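Local atomic coordinates of LamCAT (Aquimarina sp., PDB entry 6JIA), a protein that probably hydrolyses the beta-1,3-glucan laminarin as a family 16 glycoside hydrolase, and here holds glucose units in its cleft. Residues V83-A88 with P97-L102; D118-V123 with H158-E163. All blocks are in the same frame, centred on the assembly; numbering follows the deposited sequence.

Interaction 1 of 2, residues V83-A88 with P97-L102; sequences VEARIA and PAFWML. With GLC (alpha-D-glucopyranose), chain B.
Phe99 does most of the work here, pushing its ring out of 97-102 toward 83-88. Its CG lies anti to the backbone N (chi1 169°), which carries the ring toward the other strand, where Ala85 lays its methyl over one face. Ala85 CB is 3.7 Å from the ring centroid, a CH-pi contact displaced toward the CE2-CZ rim. Ile87 reaches in with an extended chain (chi2 177°), so that its CD1 comes within 3.8 Å of Phe99 CB at the root of the ring. At the far end Val83 splits its branches: CG1 sits 4.0 Å from Phe99 CZ, while CG2 lies 4.1 Å from Met101 SD. No hydrogen bond crosses this interface.

Trp100 turns away, to the other side of its strand, with Ala98. One face of its indole lies under the glucose, whose C6 is 3.4 Å from Trp100 CE2, and NE1 is tied to Asn202. Replacing the indole by an alanine is likely to cost the sugar its flat floor and leave Asn202 OD1 without its indole N-H. The two strands run antiparallel at 166°, axes 8.8 Å apart, in different layers: this is face-to-face packing in the beta-sandwich (jelly roll) of family 16, with the hydrophobic core on one side of 97-102 and the sugar-binding cleft on the other.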
loop_
_atom_site.group_PDB
_atom_site.type_symbol
_atom_site.label_atom_id
_atom_site.label_comp_id
_atom_site.label_asym_id
_atom_site.label_seq_id
_atom_site.Cartn_x
_atom_site.Cartn_y
_atom_site.Cartn_z
ATOM N N VAL A 83 10.792 2.678 -5.407
ATOM C CA VAL A 83 9.926 3.078 -4.279
ATOM C C VAL A 83 9.997 1.954 -3.263
ATOM O O VAL A 83 9.776 0.809 -3.651
ATOM C CB VAL A 83 8.499 3.390 -4.743
ATOM C CG1 VAL A 83 7.614 3.844 -3.603
ATOM C CG2 VAL A 83 8.493 4.426 -5.858
ATOM N N GLU A 84 10.409 2.252 -2.039
ATOM C CA GLU A 84 10.583 1.161 -1.059
ATOM C C GLU A 84 10.251 1.581 0.358
ATOM O O GLU A 84 10.259 2.789 0.713
ATOM C CB GLU A 84 11.935 0.472 -1.155
ATOM C CG GLU A 84 13.129 1.202 -0.671
ATOM C CD GLU A 84 14.337 0.266 -0.642
ATOM O OE1 GLU A 84 14.488 -0.640 -1.550
ATOM O OE2 GLU A 84 15.102 0.407 0.303
ATOM N N ALA A 85 9.902 0.557 1.125
ATOM C CA ALA A 85 9.607 0.723 2.560
ATOM C C ALA A 85 10.114 -0.509 3.306
ATOM O O ALA A 85 10.069 -1.637 2.763
ATOM C CB ALA A 85 8.142 0.961 2.755
ATOM N N ARG A 86 10.587 -0.293 4.526
ATOM C CA ARG A 86 10.995 -1.398 5.409
ATOM C C ARG A 86 9.871 -1.574 6.434
ATOM O O ARG A 86 9.620 -0.641 7.173
ATOM C CB ARG A 86 12.355 -1.042 6.002
ATOM C CG ARG A 86 12.906 -2.122 6.894
ATOM C CD ARG A 86 14.354 -1.838 7.231
ATOM N NE ARG A 86 14.860 -3.002 7.929
ATOM C CZ ARG A 86 15.047 -3.115 9.248
ATOM N NH1 ARG A 86 14.873 -2.099 10.066
ATOM N NH2 ARG A 86 15.497 -4.254 9.736
ATOM N N ILE A 87 9.189 -2.713 6.369
ATOM C CA ILE A 87 7.891 -2.957 7.039
ATOM C C ILE A 87 7.943 -4.260 7.828
ATOM O O ILE A 87 8.426 -5.284 7.305
ATOM C CB ILE A 87 6.731 -2.978 6.022
ATOM C CG1 ILE A 87 6.703 -1.702 5.183
ATOM C CG2 ILE A 87 5.408 -3.217 6.729
ATOM C CD1 ILE A 87 5.650 -1.666 4.103
ATOM N N ALA A 88 7.359 -4.215 9.011
ATOM C CA ALA A 88 7.033 -5.386 9.860
ATOM C C ALA A 88 5.537 -5.315 10.137
ATOM O O ALA A 88 5.079 -4.278 10.560
ATOM C CB ALA A 88 7.821 -5.345 11.140
ATOM N N PRO A 97 -2.834 -5.375 5.516
ATOM C CA PRO A 97 -1.914 -4.241 5.371
ATOM C C PRO A 97 -1.513 -4.046 3.905
ATOM O O PRO A 97 -1.493 -5.057 3.144
ATOM C CB PRO A 97 -0.673 -4.628 6.187
ATOM C CG PRO A 97 -0.852 -6.089 6.595
ATOM C CD PRO A 97 -2.201 -6.553 6.113
ATOM N N ALA A 98 -1.220 -2.795 3.520
ATOM C CA ALA A 98 -0.819 -2.492 2.143
ATOM C C ALA A 98 0.141 -1.313 2.114
ATOM O O ALA A 98 0.031 -0.371 2.925
ATOM C CB ALA A 98 -2.047 -2.261 1.295
ATOM N N PHE A 99 1.058 -1.413 1.165
ATOM C CA PHE A 99 1.997 -0.360 0.752
ATOM C C PHE A 99 1.853 -0.260 -0.765
ATOM O O PHE A 99 2.164 -1.234 -1.462
ATOM C CB PHE A 99 3.408 -0.717 1.224
ATOM C CG PHE A 99 4.506 0.142 0.645
ATOM C CD1 PHE A 99 4.384 1.514 0.596
ATOM C CD2 PHE A 99 5.693 -0.416 0.209
ATOM C CE1 PHE A 99 5.431 2.325 0.147
ATOM C CE2 PHE A 99 6.728 0.391 -0.275
ATOM C CZ PHE A 99 6.592 1.753 -0.317
ATOM N N TRP A 100 1.306 0.848 -1.246
ATOM C CA TRP A 100 0.818 0.954 -2.638
ATOM C C TRP A 100 0.832 2.389 -3.143
ATOM O O TRP A 100 1.237 3.337 -2.422
ATOM C CB TRP A 100 -0.560 0.318 -2.755
ATOM C CG TRP A 100 -1.643 0.841 -1.865
ATOM C CD1 TRP A 100 -1.700 0.844 -0.491
ATOM C CD2 TRP A 100 -2.929 1.291 -2.311
ATOM N NE1 TRP A 100 -2.910 1.307 -0.064
ATOM C CE2 TRP A 100 -3.701 1.549 -1.155
ATOM C CE3 TRP A 100 -3.527 1.405 -3.562
ATOM C CZ2 TRP A 100 -5.034 1.974 -1.238
ATOM C CZ3 TRP A 100 -4.830 1.858 -3.641
ATOM C CH2 TRP A 100 -5.569 2.130 -2.494
ATOM N N MET A 101 0.439 2.509 -4.384
ATOM C CA MET A 101 0.475 3.780 -5.129
ATOM C C MET A 101 -0.789 3.882 -5.983
ATOM O O MET A 101 -1.260 2.855 -6.419
ATOM C CB MET A 101 1.729 3.795 -6.002
ATOM C CG MET A 101 3.033 3.625 -5.227
ATOM S SD MET A 101 4.458 3.969 -6.371
ATOM C CE MET A 101 4.461 5.750 -6.266
ATOM N N LEU A 102 -1.252 5.101 -6.213
ATOM C CA LEU A 102 -2.392 5.481 -7.085
ATOM C C LEU A 102 -1.938 6.609 -8.013
ATOM O O LEU A 102 -1.211 7.518 -7.562
ATOM C CB LEU A 102 -3.566 5.943 -6.229
ATOM C CG LEU A 102 -4.405 4.857 -5.562
ATOM C CD1 LEU A 102 -5.410 5.515 -4.579
ATOM C CD2 LEU A 102 -5.133 4.014 -6.602
HETATM C C1 GLC B . -5.424 -2.507 -4.448
HETATM C C2 GLC B . -6.944 -2.486 -4.426
HETATM C C3 GLC B . -7.489 -1.410 -3.546
HETATM C C4 GLC B . -6.943 -1.565 -2.160
HETATM C C5 GLC B . -5.376 -1.440 -2.238
HETATM C C6 GLC B . -4.684 -1.671 -0.877
HETATM O O1 GLC B . -4.881 -1.410 -5.188
HETATM O O2 GLC B . -7.386 -2.483 -5.746
HETATM O O3 GLC B . -8.922 -1.513 -3.532
HETATM O O4 GLC B . -7.536 -0.638 -1.269
HETATM O O5 GLC B . -4.961 -2.558 -3.087
HETATM O O6 GLC B . -5.032 -2.936 -0.295
#

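Interaction 2 of 2, residues D118-V123 with H158-E163. With GLC (alpha-D-glucopyranose), chain B.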
loop_
_atom_site.group_PDB
_atom_site.type_symbol
_atom_site.label_atom_id
_atom_site.label_comp_id
_atom_site.label_asym_id
_atom_site.label_seq_id
_atom_site.Cartn_x
_atom_site.Cartn_y
_atom_site.Cartn_z
ATOM N N ASP A 118 0.401 -1.938 -6.290
ATOM C CA ASP A 118 0.562 -2.475 -4.926
ATOM C C ASP A 118 1.987 -3.005 -4.773
ATOM O O ASP A 118 2.340 -3.994 -5.419
ATOM C CB ASP A 118 -0.453 -3.568 -4.606
ATOM C CG ASP A 118 -1.860 -3.002 -4.458
ATOM O OD1 ASP A 118 -2.504 -2.888 -5.482
ATOM O OD2 ASP A 118 -2.286 -2.683 -3.273
ATOM N N ILE A 119 2.790 -2.340 -3.965
ATOM C CA ILE A 119 4.193 -2.755 -3.733
ATOM C C ILE A 119 4.242 -3.919 -2.749
ATOM O O ILE A 119 5.069 -4.853 -2.930
ATOM C CB ILE A 119 5.025 -1.554 -3.275
ATOM C CG1 ILE A 119 4.983 -0.414 -4.303
ATOM C CG2 ILE A 119 6.437 -2.056 -2.992
ATOM C CD1 ILE A 119 5.481 0.913 -3.787
ATOM N N MET A 120 3.355 -3.902 -1.771
ATOM C CA MET A 120 3.215 -5.003 -0.794
ATOM C C MET A 120 1.756 -5.031 -0.396
ATOM O O MET A 120 1.236 -3.963 0.009
ATOM C CB MET A 120 4.045 -4.809 0.485
ATOM C CG MET A 120 4.026 -5.947 1.435
ATOM S SD MET A 120 2.538 -6.062 2.473
ATOM C CE MET A 120 2.532 -4.488 3.308
ATOM N N GLU A 121 1.170 -6.216 -0.489
ATOM C CA GLU A 121 -0.057 -6.552 0.253
ATOM C C GLU A 121 0.109 -7.896 0.939
ATOM O O GLU A 121 0.757 -8.784 0.417
ATOM C CB GLU A 121 -1.281 -6.610 -0.653
ATOM C CG GLU A 121 -1.661 -5.267 -1.213
ATOM C CD GLU A 121 -2.870 -5.370 -2.110
ATOM O OE1 GLU A 121 -2.676 -5.814 -3.311
ATOM O OE2 GLU A 121 -3.984 -5.194 -1.567
ATOM N N HIS A 122 -0.574 -8.043 2.052
ATOM C CA HIS A 122 -0.635 -9.321 2.781
ATOM C C HIS A 122 -2.037 -9.437 3.347
ATOM O O HIS A 122 -2.598 -8.376 3.712
ATOM C CB HIS A 122 0.430 -9.340 3.880
ATOM C CG HIS A 122 0.404 -10.571 4.715
ATOM N ND1 HIS A 122 -0.273 -10.632 5.911
ATOM C CD2 HIS A 122 0.928 -11.792 4.516
ATOM C CE1 HIS A 122 -0.155 -11.853 6.426
ATOM N NE2 HIS A 122 0.576 -12.588 5.592
ATOM N N VAL A 123 -2.536 -10.675 3.409
ATOM C CA VAL A 123 -3.837 -10.976 4.051
ATOM C C VAL A 123 -3.678 -12.087 5.070
ATOM O O VAL A 123 -2.877 -13.054 4.838
ATOM C CB VAL A 123 -4.914 -11.276 3.001
ATOM C CG1 VAL A 123 -5.226 -10.018 2.216
ATOM C CG2 VAL A 123 -4.527 -12.415 2.072
ATOM N N HIS A 158 10.907 -6.648 6.696
ATOM C CA HIS A 158 11.399 -6.910 5.328
ATOM C C HIS A 158 11.395 -5.608 4.527
ATOM O O HIS A 158 10.614 -4.707 4.871
ATOM C CB HIS A 158 10.599 -8.028 4.675
ATOM C CG HIS A 158 10.736 -9.337 5.359
ATOM N ND1 HIS A 158 11.748 -10.212 5.062
ATOM C CD2 HIS A 158 10.034 -9.864 6.392
ATOM C CE1 HIS A 158 11.627 -11.268 5.863
ATOM N NE2 HIS A 158 10.572 -11.057 6.698
ATOM N N ILE A 159 12.195 -5.564 3.458
ATOM C CA ILE A 159 12.266 -4.424 2.493
ATOM C C ILE A 159 11.443 -4.750 1.233
ATOM O O ILE A 159 11.729 -5.727 0.519
ATOM C CB ILE A 159 13.722 -4.072 2.167
ATOM C CG1 ILE A 159 14.484 -3.724 3.443
ATOM C CG2 ILE A 159 13.765 -2.892 1.208
ATOM C CD1 ILE A 159 15.960 -3.549 3.223
ATOM N N TYR A 160 10.409 -3.965 0.989
ATOM C CA TYR A 160 9.430 -4.145 -0.117
ATOM C C TYR A 160 9.695 -3.031 -1.122
ATOM O O TYR A 160 9.608 -1.833 -0.752
ATOM C CB TYR A 160 8.025 -4.068 0.445
ATOM C CG TYR A 160 7.744 -5.177 1.432
ATOM C CD1 TYR A 160 7.469 -6.446 0.969
ATOM C CD2 TYR A 160 7.781 -4.971 2.795
ATOM C CE1 TYR A 160 7.246 -7.509 1.831
ATOM C CE2 TYR A 160 7.557 -6.024 3.682
ATOM C CZ TYR A 160 7.302 -7.309 3.199
ATOM O OH TYR A 160 7.086 -8.408 4.002
ATOM N N THR A 161 10.004 -3.396 -2.340
ATOM C CA THR A 161 10.551 -2.446 -3.346
ATOM C C THR A 161 9.830 -2.620 -4.684
ATOM O O THR A 161 9.626 -3.775 -5.096
ATOM C CB THR A 161 12.053 -2.708 -3.535
ATOM O OG1 THR A 161 12.667 -2.650 -2.252
ATOM C CG2 THR A 161 12.732 -1.702 -4.435
ATOM N N ILE A 162 9.610 -1.527 -5.421
ATOM C CA ILE A 162 9.468 -1.641 -6.893
ATOM C C ILE A 162 10.592 -0.846 -7.566
ATOM O O ILE A 162 11.019 0.187 -7.036
ATOM C CB ILE A 162 8.077 -1.186 -7.392
ATOM C CG1 ILE A 162 7.768 0.255 -6.953
ATOM C CG2 ILE A 162 6.996 -2.217 -7.029
ATOM C CD1 ILE A 162 6.544 0.864 -7.608
ATOM N N GLU A 163 10.991 -1.295 -8.748
ATOM C CA GLU A 163 11.728 -0.462 -9.733
ATOM C C GLU A 163 10.792 -0.258 -10.919
ATOM O O GLU A 163 10.249 -1.239 -11.426
ATOM C CB GLU A 163 13.042 -1.120 -10.144
ATOM C CG GLU A 163 14.063 -1.102 -9.033
ATOM C CD GLU A 163 15.395 -1.770 -9.339
ATOM O OE1 GLU A 163 15.606 -2.164 -10.477
ATOM O OE2 GLU A 163 16.213 -1.866 -8.426
HETATM C C1 GLC B . -5.424 -2.507 -4.448
HETATM C C2 GLC B . -6.944 -2.486 -4.426
HETATM C C3 GLC B . -7.489 -1.410 -3.546
HETATM C C4 GLC B . -6.943 -1.565 -2.160
HETATM C C5 GLC B . -5.376 -1.440 -2.238
HETATM C C6 GLC B . -4.684 -1.671 -0.877
HETATM O O1 GLC B . -4.881 -1.410 -5.188
HETATM O O2 GLC B . -7.386 -2.483 -5.746
HETATM O O3 GLC B . -8.922 -1.513 -3.532
HETATM O O4 GLC B . -7.536 -0.638 -1.269
HETATM O O5 GLC B . -4.961 -2.558 -3.087
HETATM O O6 GLC B . -5.032 -2.936 -0.295
#
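Ile119 is the bump that fills the hollow along 158-163. Its CG2 methyl settles over the backbone between Tyr160 and Ile162, 3.8 Å from Thr161 C, while CG1 meets Ile162 CG2 at 3.8 Å. The two isoleucines cross at about a right angle, with Ile119 CG1 lodged against CG1, CG2 and CD1 of Ile162. Next along, Met120 presses its CG onto one face of the Tyr160 ring, 3.6 Å from the centroid and 16° off the normal. The methionine bends at chi2 (-79°), and SD rides higher over that face, 5.0 Å from the centroid, a more distant Met-aromatic contact.

Two consecutive residues can both face this way because Ile119 and Met120 form a classic beta bulge opposite Phe99. On the side turned from 158-163, Asp118 and Glu121 hold the glucose: its O1 donates to Asp118 OD1 at 2.8 Å and its O6 to Glu121 OE2 at 2.8 Å, the latter oxygen also taking a bond from Trp96.

Around the contact, Phe99 and Met101 of strand 95-103 both touch Ile119, while Met89 packs on both Met120 and Tyr160. Strand 158-164 lies between strands 81-88 and 168-173, whose Val83 and Trp171 both touch Ile162.

Both contacts are buried core, their centres about 5 Å apart, and they join the same two layers. Strands 81-88 and 158-164 are neighbours in one, 95-103 and 120-121 in the other. Within the layers, apolar packing and probable hydrogen bonds link the two contacts: Phe99 N lies 2.8 Å from Met120 O, and Glu84 OE1 2.8 Å from Thr161 OG1. Across the layers no hydrogen bond forms and the contact is apolar. Interaction 1 centres on the Phe99 ring; interaction 2 is shared between Ile119, packed on backbone and Ile162, and Met120 on the Tyr160 ring. Both cleft-layer segments present their other side to the same glucose, 97-102 by the face of the Trp100 indole and 118-123 by carboxylate hydrogen bonds.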